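Local coordinates for protein 1-Cys peroxiredoxin (Vibrio vulnificus MO6-24/O, PDB 5K2I) that probably reduces hydrogen peroxide and related peroxides as a thioredoxin-fold 1-Cys thiol peroxidase, and is implicated in scavenging nitric oxide, at residues A[22-26]-A[27-31]; A[47-51]-A[52-56]; A[75-79]-A[80-84]; A[83-86]-A[87-91]; A[104-108]-A[109-113]. One frame throughout, in Å; residues are numbered along the deposited sequence.

All five contacts are local turns or helix ends, following one another along a single thioredoxin-like chain. Contact 1 turns strand 20-25 into the short helix 26-29. Contact 2 shapes the start of helix 53-65, next to the intersubunit disulfide. Contacts 3 and 4 sit at the two ends of helix 79-88 and overlap at Lys-83 and Ala-84; contact 3 closes the turn after strand 70-75, contact 4 the exit toward strand 95-98. Contact 5 ends helix 103-108 ahead of strand 111-113. None nests inside another. Packing links them in space: contact 2 meets contact 4 through His-52 and Trp-85, and contact 5 touches contact 1 (Val-26 with Phe-104) and contact 3 (Val-76 with Thr-105).

Contact 1. Residues A[22-26]-A[27-31]; sequences VHHPV and LELFA
Leu-29 lays a methyl over the imidazole of His-24 where the second strand of an antiparallel hairpin, 20-25, runs into the short helix 26-29, with Pro-25 at the N-cap. The backbone hydrogen bonds define this single helical turn. Pro-25 O accepts two of them: one from Leu-29 N at 2.9 Å, almost straight (N-H...O 175°), and one from Glu-28 N at 3.0 Å, which is bent and arrives from above the carbonyl plane. One residue further on, Phe-30 N donates to Val-26 O at 2.9 Å.

The apolar contacts include a CH-pi pair. Leu-29 CD1 stands 4.1 Å from the centroid of the His-24 ring, 22° off its normal, while CD2 rests beside His-24 CB at 3.9 Å. With CG of Leu-29 anti to its own nitrogen (chi1 -175°), both methyls are swung back toward the end of the strand. The imidazole is further held by a hydrogen bond from its NE2 to Gln-15 of the partner strand 12-17. Val-26 CB meets Phe-30 CE2 at 4.2 Å, and the side chains of Leu-29 and Phe-30 continue onto strand 95-98.

The polar end of Glu-28 adds a contact of another kind: its extended chain passes the proline ring, and OE1 comes to 3.5 Å from Pro-25 CG.

Contact 2. Residues A[47-51]-A[52-56]; sequences TCSEA and HLPGY
His-52, the N-cap of helix 53-65, has its ring packed between Thr-47 and Pro-54. Thr-47 CB lies over one face, 3.7 Å from the ring centroid, and Pro-54 CD covers the centre of the other; Cys-48 O sits at the ring edge. His-52 N donates to Ser-49 O (3.2 Å), and a water joins His-52 NE2 to Ser-49 OG. Pro-54 CB then meets Ser-49 CB at 3.8 Å. Gly-55 N donates to Ser-49 O at 2.9 Å, approaching from the face of that carbonyl opposite His-52 N. Gly-55 CA passes 3.9 Å from Glu-50 O. Tyr-56 turns a ring edge to Ala-51 O (CE2 at 3.7 Å), and a second water links its OH to that same oxygen. Thr-47 OG1 is hydrogen-bonded to Arg-124 NE, and Cys-48 SG forms a disulfide with Cys-48 of the second subunit. A cysteine in the turn just before a helix, with an arginine nearby, is consistent with the peroxidatic site of peroxiredoxins, here in an oxidized state.

Contact 3. Residues A[75-79]-A[80-84]; sequences SVNDA and FVMKA
Met-82 folds its sulfur back over the turn that precedes its helix: SD lies 3.7 Å from Ser-75 CB and 3.9 Å from Asn-77 CB. This is the entry to helix 79-88 in a beta-alpha-beta unit, with Asp-78 as N-cap residue after strand 70-75. The bend at chi2 (-59°) of Met-82 brings SD over these two beta carbons, and that at chi3 (-74°) sets its CE beside Ser-75 as well; the same side chain also packs on Met-96 and Ala-98 of strand 95-98.

Capping rests on one carboxylate oxygen. Asp-78 OD1 accepts from Val-81 N at 3.0 Å, met from above the carboxylate plane, and has a weak, more bent bond from Phe-80 N at 2.9 Å. The first regular helical bonds follow, Met-82 N to Asp-78 O and Lys-83 N to Ala-79 O.

The turn itself is braced through Asn-77. Its OD1 accepts from Ser-75 OG at 2.7 Å and also from Ala-43 N; two donors grip one oxygen, which should restrict the rotation of the amide. Between Ser-75 and Asn-77, Val-76 is the centre of an inverse gamma turn. In this orientation of the amide, Asn-77 ND2 is left beside Val-81 CG1.

The other branch of that valine, Val-81 CG2, stands 3.5 Å from the second oxygen of the cap, Asp-78 OD2.

Contact 4. Residues A[83-86]-A[87-91]; sequences KAWG and EAQNA
Trp-85 and Gln-89, one turn apart on helix 79-88, lie side by side and point the same way, with indole and amide planes 80° apart. The glutamine CG touches the indole NE1 at 4.0 Å. A water that both donate to closes the pair: it lies 2.8 Å from Trp-85 NE1, at the edge of the indole in its plane, and 3.0 Å from Gln-89 NE2. The bend of the Gln-89 chain at chi2 (-100°) turns the amide toward this shared acceptor.

A different geometry governs Lys-83 and Glu-87, whose side chains run obliquely to each other. The glutamate stays extended, whereas the lysine turns at its last torsion (chi4 -65°) to bring NZ onto OE2. They form a salt bridge, although the modelled distance of 2.5 Å from Lys-83 NZ to Glu-87 OE2 is very short and its exact value doubtful.

The helix ends in a Schellman motif. Asn-90 takes positive phi, Ala-91 N donates to Gly-86 O at 2.8 Å, nearly straight, and Asn-90 N donates to Glu-87 O.

The motif ends the helix of the beta-alpha-beta unit between strands 70-75 and 95-98. Trp-85, Gln-89 and Ala-91 face helix 53-65, where Leu-53 touches all three, and Trp-85 also meets His-52 at that helix start and the ring of Phe-44.

Contact 5. Residues A[104-108]-A[109-113]; sequences FTKAL and GLEMD
A Schellman motif ends helix 103-108 and turns the chain into strand 111-113, which pairs antiparallel with strand 120-130. The evidence is a pair of backbone bonds folded back into the last turn: Leu-110 N to Thr-105 O at 3.1 Å, close to straight (167°), and Gly-109 N to Lys-106 O at 3.0 Å, more bent and from well above the carbonyl plane. Gly-109 has the positive phi (74°) that makes this reversal.

Past the turn, Glu-111 folds back over the helix. Its CB is 4.0 Å from Thr-105 CG2 and 4.2 Å from Lys-106 CG, and the lysine and glutamate side chains cross at about a right angle. A water seems to bridge the backbone Lys-106 O and Glu-111 OE2, though it has more acceptors nearby than protons to give. Thr-105 CG2 also lies 3.6 Å from Glu-111 N, an amide buried here with no partner in the model. Thr-105 OG1 looks elsewhere, to a hydrogen bond with Asp-99.

On the inner side, Leu-108 and Leu-110 both lie against Tyr-125 of strand 120-130, and they touch each other at 4.1 Å through Leu-108 CB and Leu-110 CD1.

Contact 1. Residues A[22-26]-A[27-31]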
loop_
_atom_site.group_PDB
_atom_site.type_symbol
_atom_site.label_atom_id
_atom_site.label_comp_id
_atom_site.label_asym_id
_atom_site.label_seq_id
_atom_site.Cartn_x
_atom_site.Cartn_y
_atom_site.Cartn_z
ATOM N N VAL A 22 -23.619 9.246 20.110
ATOM C CA VAL A 22 -23.628 8.183 21.096
ATOM C C VAL A 22 -22.206 7.660 21.263
ATOM O O VAL A 22 -21.517 7.424 20.271
ATOM C CB VAL A 22 -24.564 7.042 20.680
ATOM C CG1 VAL A 22 -24.429 5.859 21.632
ATOM C CG2 VAL A 22 -26.003 7.544 20.630
ATOM N N HIS A 23 -21.761 7.508 22.502
ATOM C CA HIS A 23 -20.443 6.974 22.787
ATOM C C HIS A 23 -20.561 5.580 23.358
ATOM O O HIS A 23 -20.849 5.410 24.545
ATOM C CB HIS A 23 -19.706 7.887 23.756
ATOM C CG HIS A 23 -19.598 9.286 23.261
ATOM N ND1 HIS A 23 -18.681 9.655 22.306
ATOM C CD2 HIS A 23 -20.327 10.391 23.540
ATOM C CE1 HIS A 23 -18.826 10.941 22.039
ATOM N NE2 HIS A 23 -19.819 11.411 22.772
ATOM N N HIS A 24 -20.371 4.584 22.505
ATOM C CA HIS A 24 -20.495 3.187 22.918
ATOM C C HIS A 24 -19.272 2.700 23.675
ATOM O O HIS A 24 -18.185 2.691 23.112
ATOM C CB HIS A 24 -20.668 2.265 21.705
ATOM C CG HIS A 24 -21.801 2.631 20.793
ATOM N ND1 HIS A 24 -23.115 2.347 21.088
ATOM C CD2 HIS A 24 -21.802 3.211 19.570
ATOM C CE1 HIS A 24 -23.882 2.753 20.091
ATOM N NE2 HIS A 24 -23.112 3.282 19.159
ATOM N N PRO A 25 -19.432 2.274 24.938
ATOM C CA PRO A 25 -18.353 1.464 25.510
ATOM C C PRO A 25 -18.217 0.203 24.671
ATOM O O PRO A 25 -19.195 -0.529 24.510
ATOM C CB PRO A 25 -18.849 1.149 26.928
ATOM C CG PRO A 25 -19.885 2.232 27.206
ATOM C CD PRO A 25 -20.547 2.454 25.882
ATOM N N VAL A 26 -17.042 -0.047 24.109
ATOM C CA VAL A 26 -16.903 -1.185 23.215
ATOM C C VAL A 26 -17.184 -2.496 23.942
ATOM O O VAL A 26 -17.654 -3.454 23.329
ATOM C CB VAL A 26 -15.499 -1.246 22.543
ATOM C CG1 VAL A 26 -15.244 0.007 21.708
ATOM C CG2 VAL A 26 -14.390 -1.433 23.567
ATOM N N LEU A 27 -16.911 -2.556 25.243
ATOM C CA LEU A 27 -17.140 -3.796 25.982
ATOM C C LEU A 27 -18.623 -4.045 26.237
ATOM O O LEU A 27 -19.022 -5.176 26.528
ATOM C CB LEU A 27 -16.354 -3.806 27.296
ATOM C CG LEU A 27 -14.834 -3.781 27.081
ATOM C CD1 LEU A 27 -14.117 -3.811 28.429
ATOM C CD2 LEU A 27 -14.389 -4.957 26.228
ATOM N N GLU A 28 -19.436 -2.999 26.131
ATOM C CA GLU A 28 -20.883 -3.161 26.186
ATOM C C GLU A 28 -21.432 -3.464 24.789
ATOM O O GLU A 28 -22.231 -4.378 24.605
ATOM C CB GLU A 28 -21.536 -1.902 26.777
ATOM C CG GLU A 28 -21.246 -1.696 28.265
ATOM C CD GLU A 28 -22.056 -0.556 28.872
ATOM O OE1 GLU A 28 -22.650 0.240 28.113
ATOM O OE2 GLU A 28 -22.084 -0.452 30.118
ATOM N N LEU A 29 -20.986 -2.694 23.806
ATOM C CA LEU A 29 -21.417 -2.867 22.422
ATOM C C LEU A 29 -21.153 -4.278 21.891
ATOM O O LEU A 29 -21.985 -4.846 21.173
ATOM C CB LEU A 29 -20.710 -1.836 21.542
ATOM C CG LEU A 29 -21.091 -1.744 20.057
ATOM C CD1 LEU A 29 -22.524 -1.285 19.888
ATOM C CD2 LEU A 29 -20.155 -0.796 19.341
ATOM N N PHE A 30 -20.004 -4.839 22.256
ATOM C CA PHE A 30 -19.571 -6.130 21.725
ATOM C C PHE A 30 -19.820 -7.303 22.690
ATOM O O PHE A 30 -19.504 -8.455 22.376
ATOM C CB PHE A 30 -18.077 -6.072 21.358
ATOM C CG PHE A 30 -17.723 -5.043 20.295
ATOM C CD1 PHE A 30 -18.679 -4.522 19.432
ATOM C CD2 PHE A 30 -16.407 -4.622 20.154
ATOM C CE1 PHE A 30 -18.332 -3.591 18.458
ATOM C CE2 PHE A 30 -16.048 -3.681 19.177
ATOM C CZ PHE A 30 -17.017 -3.163 18.331
ATOM N N ALA A 31 -20.418 -7.021 23.844
ATOM C CA ALA A 31 -20.699 -8.068 24.825
ATOM C C ALA A 31 -21.637 -9.126 24.250
ATOM O O ALA A 31 -22.632 -8.781 23.598
ATOM C CB ALA A 31 -21.303 -7.463 26.090
#

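Contact 2. Residues A[47-51]-A[52-56]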
loop_
_atom_site.group_PDB
_atom_site.type_symbol
_atom_site.label_atom_id
_atom_site.label_comp_id
_atom_site.label_asym_id
_atom_site.label_seq_id
_atom_site.Cartn_x
_atom_site.Cartn_y
_atom_site.Cartn_z
ATOM N N THR A 47 -7.578 1.743 0.123
ATOM C CA THR A 47 -7.072 0.500 0.693
ATOM C C THR A 47 -7.490 -0.559 -0.310
ATOM O O THR A 47 -8.539 -0.402 -0.939
ATOM C CB THR A 47 -7.669 0.205 2.094
ATOM O OG1 THR A 47 -7.202 1.180 3.039
ATOM C CG2 THR A 47 -7.298 -1.195 2.579
ATOM N N CYS A 48 -6.681 -1.601 -0.505
ATOM C CA CYS A 48 -7.097 -2.741 -1.324
ATOM C C CYS A 48 -8.516 -3.095 -0.955
ATOM O O CYS A 48 -8.811 -3.293 0.217
ATOM C CB CYS A 48 -6.193 -3.954 -1.108
ATOM S SG CYS A 48 -4.452 -3.650 -1.443
ATOM N N SER A 49 -9.405 -3.146 -1.937
ATOM C CA SER A 49 -10.829 -3.258 -1.614
ATOM C C SER A 49 -11.144 -4.458 -0.737
ATOM O O SER A 49 -11.952 -4.363 0.192
ATOM C CB SER A 49 -11.658 -3.322 -2.891
ATOM O OG SER A 49 -11.463 -2.136 -3.630
ATOM N N GLU A 50 -10.473 -5.572 -1.017
ATOM C CA GLU A 50 -10.667 -6.812 -0.284
ATOM C C GLU A 50 -10.368 -6.683 1.210
ATOM O O GLU A 50 -10.782 -7.535 1.997
ATOM C CB GLU A 50 -9.781 -7.908 -0.885
ATOM C CG GLU A 50 -8.297 -7.640 -0.663
ATOM C CD GLU A 50 -7.393 -8.448 -1.575
ATOM O OE1 GLU A 50 -6.744 -9.392 -1.071
ATOM O OE2 GLU A 50 -7.314 -8.123 -2.786
ATOM N N ALA A 51 -9.646 -5.631 1.595
ATOM C CA ALA A 51 -9.176 -5.511 2.978
ATOM C C ALA A 51 -9.917 -4.441 3.775
ATOM O O ALA A 51 -9.639 -4.254 4.968
ATOM C CB ALA A 51 -7.680 -5.238 2.999
ATOM N N HIS A 52 -10.848 -3.728 3.145
ATOM C CA HIS A 52 -11.665 -2.801 3.922
ATOM C C HIS A 52 -13.122 -2.826 3.462
ATOM O O HIS A 52 -13.639 -3.887 3.124
ATOM C CB HIS A 52 -11.057 -1.384 3.904
ATOM C CG HIS A 52 -11.203 -0.655 2.605
ATOM N ND1 HIS A 52 -11.801 0.584 2.511
ATOM C CD2 HIS A 52 -10.831 -0.992 1.347
ATOM C CE1 HIS A 52 -11.788 0.979 1.251
ATOM N NE2 HIS A 52 -11.215 0.038 0.523
ATOM N N LEU A 53 -13.797 -1.687 3.498
ATOM C CA LEU A 53 -15.251 -1.669 3.392
ATOM C C LEU A 53 -15.830 -2.526 2.239
ATOM O O LEU A 53 -16.690 -3.372 2.493
ATOM C CB LEU A 53 -15.731 -0.215 3.298
ATOM C CG LEU A 53 -17.107 0.159 3.851
ATOM C CD1 LEU A 53 -17.482 -0.619 5.106
ATOM C CD2 LEU A 53 -17.137 1.650 4.122
ATOM N N PRO A 54 -15.353 -2.350 0.988
ATOM C CA PRO A 54 -15.943 -3.171 -0.081
ATOM C C PRO A 54 -15.827 -4.668 0.172
ATOM O O PRO A 54 -16.783 -5.405 -0.076
ATOM C CB PRO A 54 -15.128 -2.773 -1.317
ATOM C CG PRO A 54 -14.644 -1.414 -1.021
ATOM C CD PRO A 54 -14.362 -1.397 0.448
ATOM N N GLY A 55 -14.678 -5.104 0.681
ATOM C CA GLY A 55 -14.444 -6.506 0.971
ATOM C C GLY A 55 -15.367 -7.076 2.030
ATOM O O GLY A 55 -15.848 -8.208 1.908
ATOM N N TYR A 56 -15.626 -6.299 3.074
ATOM C CA TYR A 56 -16.505 -6.769 4.137
ATOM C C TYR A 56 -17.966 -6.650 3.740
ATOM O O TYR A 56 -18.783 -7.450 4.179
ATOM C CB TYR A 56 -16.203 -6.025 5.458
ATOM C CG TYR A 56 -14.879 -6.495 6.019
ATOM C CD1 TYR A 56 -14.800 -7.629 6.822
ATOM C CD2 TYR A 56 -13.695 -5.851 5.683
ATOM C CE1 TYR A 56 -13.580 -8.093 7.288
ATOM C CE2 TYR A 56 -12.461 -6.316 6.155
ATOM C CZ TYR A 56 -12.427 -7.422 6.967
ATOM O OH TYR A 56 -11.230 -7.902 7.437
HETATM O O HOH W 1 -11.409 0.286 -2.404
HETATM O O HOH W 2 -8.987 -6.467 6.517
#

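Contact 3. Residues A[75-79]-A[80-84]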
loop_
_atom_site.group_PDB
_atom_site.type_symbol
_atom_site.label_atom_id
_atom_site.label_comp_id
_atom_site.label_asym_id
_atom_site.label_seq_id
_atom_site.Cartn_x
_atom_site.Cartn_y
_atom_site.Cartn_z
ATOM N N SER A 75 -12.162 3.870 12.352
ATOM C CA SER A 75 -11.107 4.722 11.826
ATOM C C SER A 75 -10.909 5.898 12.776
ATOM O O SER A 75 -11.817 6.254 13.541
ATOM C CB SER A 75 -11.456 5.219 10.416
ATOM O OG SER A 75 -10.345 5.902 9.849
ATOM N N VAL A 76 -9.724 6.494 12.725
ATOM C CA VAL A 76 -9.481 7.769 13.384
ATOM C C VAL A 76 -10.053 8.843 12.463
ATOM O O VAL A 76 -9.364 9.415 11.607
ATOM C CB VAL A 76 -7.988 8.001 13.684
ATOM C CG1 VAL A 76 -7.815 9.315 14.432
ATOM C CG2 VAL A 76 -7.437 6.844 14.515
ATOM N N ASN A 77 -11.358 9.028 12.631
ATOM C CA ASN A 77 -12.185 10.023 11.956
ATOM C C ASN A 77 -13.296 10.359 12.929
ATOM O O ASN A 77 -13.560 9.579 13.848
ATOM C CB ASN A 77 -12.816 9.501 10.660
ATOM C CG ASN A 77 -11.829 9.408 9.507
ATOM O OD1 ASN A 77 -11.344 8.321 9.187
ATOM N ND2 ASN A 77 -11.548 10.535 8.863
ATOM N N ASP A 78 -13.974 11.476 12.712
ATOM C CA ASP A 78 -15.145 11.782 13.528
ATOM C C ASP A 78 -16.382 11.072 12.998
ATOM O O ASP A 78 -16.390 10.545 11.876
ATOM C CB ASP A 78 -15.395 13.281 13.575
ATOM C CG ASP A 78 -15.673 13.841 12.213
ATOM O OD1 ASP A 78 -16.840 13.704 11.774
ATOM O OD2 ASP A 78 -14.732 14.386 11.590
ATOM N N ALA A 79 -17.429 11.068 13.818
ATOM C CA ALA A 79 -18.635 10.328 13.511
ATOM C C ALA A 79 -19.396 10.863 12.297
ATOM O O ALA A 79 -20.094 10.092 11.640
ATOM C CB ALA A 79 -19.548 10.305 14.752
ATOM N N PHE A 80 -19.277 12.153 11.984
ATOM C CA PHE A 80 -19.965 12.657 10.781
ATOM C C PHE A 80 -19.306 12.117 9.516
ATOM O O PHE A 80 -19.993 11.680 8.583
ATOM C CB PHE A 80 -19.980 14.190 10.735
ATOM C CG PHE A 80 -20.737 14.822 11.872
ATOM C CD1 PHE A 80 -22.109 14.702 11.959
ATOM C CD2 PHE A 80 -20.061 15.511 12.866
ATOM C CE1 PHE A 80 -22.809 15.276 13.017
ATOM C CE2 PHE A 80 -20.750 16.094 13.930
ATOM C CZ PHE A 80 -22.128 15.964 14.006
ATOM N N VAL A 81 -17.982 12.128 9.488
ATOM C CA VAL A 81 -17.269 11.587 8.337
ATOM C C VAL A 81 -17.511 10.082 8.204
ATOM O O VAL A 81 -17.708 9.583 7.100
ATOM C CB VAL A 81 -15.766 11.890 8.431
ATOM C CG1 VAL A 81 -14.994 11.152 7.342
ATOM C CG2 VAL A 81 -15.535 13.384 8.310
ATOM N N MET A 82 -17.537 9.352 9.323
ATOM C CA MET A 82 -17.780 7.908 9.240
ATOM C C MET A 82 -19.184 7.583 8.714
ATOM O O MET A 82 -19.356 6.650 7.921
ATOM C CB MET A 82 -17.557 7.226 10.597
ATOM C CG MET A 82 -16.094 7.204 11.056
ATOM S SD MET A 82 -14.988 6.342 9.901
ATOM C CE MET A 82 -15.434 4.635 10.205
ATOM N N LYS A 83 -20.182 8.353 9.148
ATOM C CA LYS A 83 -21.530 8.184 8.638
ATOM C C LYS A 83 -21.581 8.454 7.134
ATOM O O LYS A 83 -22.176 7.684 6.386
ATOM C CB LYS A 83 -22.496 9.103 9.384
ATOM C CG LYS A 83 -23.938 8.997 8.911
ATOM C CD LYS A 83 -24.858 9.769 9.848
ATOM C CE LYS A 83 -26.312 9.613 9.440
ATOM N NZ LYS A 83 -26.535 10.228 8.106
ATOM N N ALA A 84 -20.920 9.522 6.697
ATOM C CA ALA A 84 -20.911 9.878 5.282
ATOM C C ALA A 84 -20.239 8.787 4.459
ATOM O O ALA A 84 -20.675 8.462 3.357
ATOM C CB ALA A 84 -20.218 11.199 5.076
#

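Contact 4. Residues A[83-86]-A[87-91]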
loop_
_atom_site.group_PDB
_atom_site.type_symbol
_atom_site.label_atom_id
_atom_site.label_comp_id
_atom_site.label_asym_id
_atom_site.label_seq_id
_atom_site.Cartn_x
_atom_site.Cartn_y
_atom_site.Cartn_z
ATOM N N LYS A 83 -20.182 8.353 9.148
ATOM C CA LYS A 83 -21.530 8.184 8.638
ATOM C C LYS A 83 -21.581 8.454 7.134
ATOM O O LYS A 83 -22.176 7.684 6.386
ATOM C CB LYS A 83 -22.496 9.103 9.384
ATOM C CG LYS A 83 -23.938 8.997 8.911
ATOM C CD LYS A 83 -24.858 9.769 9.848
ATOM C CE LYS A 83 -26.312 9.613 9.440
ATOM N NZ LYS A 83 -26.535 10.228 8.106
ATOM N N ALA A 84 -20.920 9.522 6.697
ATOM C CA ALA A 84 -20.911 9.878 5.282
ATOM C C ALA A 84 -20.239 8.787 4.459
ATOM O O ALA A 84 -20.675 8.462 3.357
ATOM C CB ALA A 84 -20.218 11.199 5.076
ATOM N N TRP A 85 -19.182 8.199 5.004
ATOM C CA TRP A 85 -18.436 7.181 4.278
ATOM C C TRP A 85 -19.257 5.905 4.117
ATOM O O TRP A 85 -19.293 5.304 3.034
ATOM C CB TRP A 85 -17.126 6.881 5.002
ATOM C CG TRP A 85 -16.178 5.993 4.242
ATOM C CD1 TRP A 85 -15.924 6.005 2.891
ATOM C CD2 TRP A 85 -15.350 4.969 4.796
ATOM N NE1 TRP A 85 -14.985 5.051 2.584
ATOM C CE2 TRP A 85 -14.619 4.393 3.732
ATOM C CE3 TRP A 85 -15.162 4.479 6.094
ATOM C CZ2 TRP A 85 -13.705 3.347 3.923
ATOM C CZ3 TRP A 85 -14.249 3.440 6.287
ATOM C CH2 TRP A 85 -13.544 2.879 5.203
ATOM N N GLY A 86 -19.929 5.493 5.189
ATOM C CA GLY A 86 -20.827 4.351 5.098
ATOM C C GLY A 86 -21.930 4.561 4.064
ATOM O O GLY A 86 -22.257 3.652 3.301
ATOM N N GLU A 87 -22.495 5.763 4.032
ATOM C CA GLU A 87 -23.537 6.083 3.050
ATOM C C GLU A 87 -22.990 6.033 1.617
ATOM O O GLU A 87 -23.633 5.467 0.728
ATOM C CB GLU A 87 -24.157 7.453 3.358
ATOM C CG GLU A 87 -25.067 7.416 4.575
ATOM C CD GLU A 87 -25.387 8.788 5.137
ATOM O OE1 GLU A 87 -24.855 9.792 4.617
ATOM O OE2 GLU A 87 -26.171 8.853 6.108
ATOM N N ALA A 88 -21.800 6.593 1.400
ATOM C CA ALA A 88 -21.183 6.595 0.073
ATOM C C ALA A 88 -20.892 5.187 -0.438
ATOM O O ALA A 88 -20.908 4.941 -1.649
ATOM C CB ALA A 88 -19.903 7.415 0.093
ATOM N N GLN A 89 -20.607 4.270 0.482
ATOM C CA GLN A 89 -20.283 2.890 0.139
ATOM C C GLN A 89 -21.498 1.970 0.241
ATOM O O GLN A 89 -21.366 0.777 0.024
ATOM C CB GLN A 89 -19.156 2.366 1.041
ATOM C CG GLN A 89 -17.770 2.943 0.738
ATOM C CD GLN A 89 -16.917 1.990 -0.088
ATOM O OE1 GLN A 89 -17.331 0.872 -0.367
ATOM N NE2 GLN A 89 -15.714 2.422 -0.463
ATOM N N ASN A 90 -22.666 2.530 0.565
ATOM C CA ASN A 90 -23.856 1.720 0.840
ATOM C C ASN A 90 -23.527 0.578 1.799
ATOM O O ASN A 90 -23.806 -0.586 1.516
ATOM C CB ASN A 90 -24.440 1.145 -0.457
ATOM C CG ASN A 90 -25.891 0.694 -0.309
ATOM O OD1 ASN A 90 -26.670 1.306 0.419
ATOM N ND2 ASN A 90 -26.235 -0.418 -0.948
ATOM N N ALA A 91 -22.920 0.914 2.929
ATOM C CA ALA A 91 -22.453 -0.076 3.901
ATOM C C ALA A 91 -23.575 -0.465 4.847
ATOM O O ALA A 91 -23.429 -0.381 6.061
ATOM C CB ALA A 91 -21.270 0.469 4.684
HETATM O O HOH W 3 -14.346 5.115 -0.170
#

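Contact 5. Residues A[104-108]-A[109-113]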
loop_
_atom_site.group_PDB
_atom_site.type_symbol
_atom_site.label_atom_id
_atom_site.label_comp_id
_atom_site.label_asym_id
_atom_site.label_seq_id
_atom_site.Cartn_x
_atom_site.Cartn_y
_atom_site.Cartn_z
ATOM N N PHE A 104 -8.837 5.079 21.237
ATOM C CA PHE A 104 -9.014 3.629 21.174
ATOM C C PHE A 104 -7.820 2.997 20.448
ATOM O O PHE A 104 -7.247 2.000 20.904
ATOM C CB PHE A 104 -10.348 3.296 20.479
ATOM C CG PHE A 104 -10.572 1.828 20.194
ATOM C CD1 PHE A 104 -10.993 0.955 21.183
ATOM C CD2 PHE A 104 -10.407 1.336 18.910
ATOM C CE1 PHE A 104 -11.221 -0.397 20.884
ATOM C CE2 PHE A 104 -10.639 0.002 18.608
ATOM C CZ PHE A 104 -11.041 -0.864 19.596
ATOM N N THR A 105 -7.425 3.623 19.345
ATOM C CA THR A 105 -6.331 3.131 18.516
ATOM C C THR A 105 -5.017 3.127 19.280
ATOM O O THR A 105 -4.250 2.155 19.210
ATOM C CB THR A 105 -6.227 3.988 17.241
ATOM O OG1 THR A 105 -7.466 3.905 16.522
ATOM C CG2 THR A 105 -5.105 3.526 16.350
ATOM N N LYS A 106 -4.776 4.188 20.046
ATOM C CA LYS A 106 -3.566 4.243 20.852
ATOM C C LYS A 106 -3.601 3.211 21.974
ATOM O O LYS A 106 -2.573 2.624 22.297
ATOM C CB LYS A 106 -3.361 5.635 21.424
ATOM C CG LYS A 106 -2.959 6.654 20.380
ATOM C CD LYS A 106 -2.594 7.983 21.021
ATOM C CE LYS A 106 -3.811 8.686 21.544
ATOM N NZ LYS A 106 -3.454 10.023 22.127
ATOM N N ALA A 107 -4.774 2.974 22.550
ATOM C CA ALA A 107 -4.920 1.961 23.607
ATOM C C ALA A 107 -4.612 0.552 23.089
ATOM O O ALA A 107 -4.206 -0.315 23.846
ATOM C CB ALA A 107 -6.312 2.010 24.191
ATOM N N LEU A 108 -4.810 0.333 21.791
ATOM C CA LEU A 108 -4.488 -0.940 21.162
ATOM C C LEU A 108 -3.020 -1.048 20.786
ATOM O O LEU A 108 -2.535 -2.127 20.457
ATOM C CB LEU A 108 -5.311 -1.129 19.886
ATOM C CG LEU A 108 -6.816 -1.283 20.002
ATOM C CD1 LEU A 108 -7.417 -1.292 18.617
ATOM C CD2 LEU A 108 -7.160 -2.562 20.718
ATOM N N GLY A 109 -2.338 0.096 20.747
ATOM C CA GLY A 109 -0.972 0.146 20.262
ATOM C C GLY A 109 -0.877 0.014 18.757
ATOM O O GLY A 109 0.147 -0.434 18.227
ATOM N N LEU A 110 -1.931 0.432 18.056
ATOM C CA LEU A 110 -1.976 0.245 16.605
ATOM C C LEU A 110 -2.077 1.577 15.849
ATOM O O LEU A 110 -2.533 1.627 14.710
ATOM C CB LEU A 110 -3.132 -0.693 16.243
ATOM C CG LEU A 110 -2.840 -2.158 16.589
ATOM C CD1 LEU A 110 -4.081 -3.021 16.494
ATOM C CD2 LEU A 110 -1.760 -2.678 15.661
ATOM N N GLU A 111 -1.625 2.658 16.470
ATOM C CA GLU A 111 -1.570 3.951 15.802
ATOM C C GLU A 111 -0.394 4.017 14.831
ATOM O O GLU A 111 0.540 3.202 14.892
ATOM C CB GLU A 111 -1.466 5.090 16.825
ATOM C CG GLU A 111 -0.087 5.245 17.497
ATOM C CD GLU A 111 0.112 4.373 18.740
ATOM O OE1 GLU A 111 -0.583 3.350 18.924
ATOM O OE2 GLU A 111 0.985 4.728 19.559
ATOM N N MET A 112 -0.453 4.999 13.938
ATOM C CA MET A 112 0.679 5.328 13.083
ATOM C C MET A 112 0.590 6.789 12.674
ATOM O O MET A 112 -0.495 7.342 12.522
ATOM C CB MET A 112 0.717 4.433 11.854
ATOM C CG MET A 112 -0.378 4.717 10.883
ATOM S SD MET A 112 -0.177 3.754 9.379
ATOM C CE MET A 112 -1.666 4.279 8.561
ATOM N N ASP A 113 1.749 7.410 12.506
ATOM C CA ASP A 113 1.822 8.817 12.147
ATOM C C ASP A 113 1.771 8.969 10.633
ATOM O O ASP A 113 2.597 8.387 9.932
ATOM C CB ASP A 113 3.109 9.422 12.712
ATOM C CG ASP A 113 3.133 10.934 12.656
ATOM O OD1 ASP A 113 2.172 11.549 12.149
ATOM O OD2 ASP A 113 4.131 11.513 13.139
HETATM O O HOH W 4 -0.051 3.470 21.834
#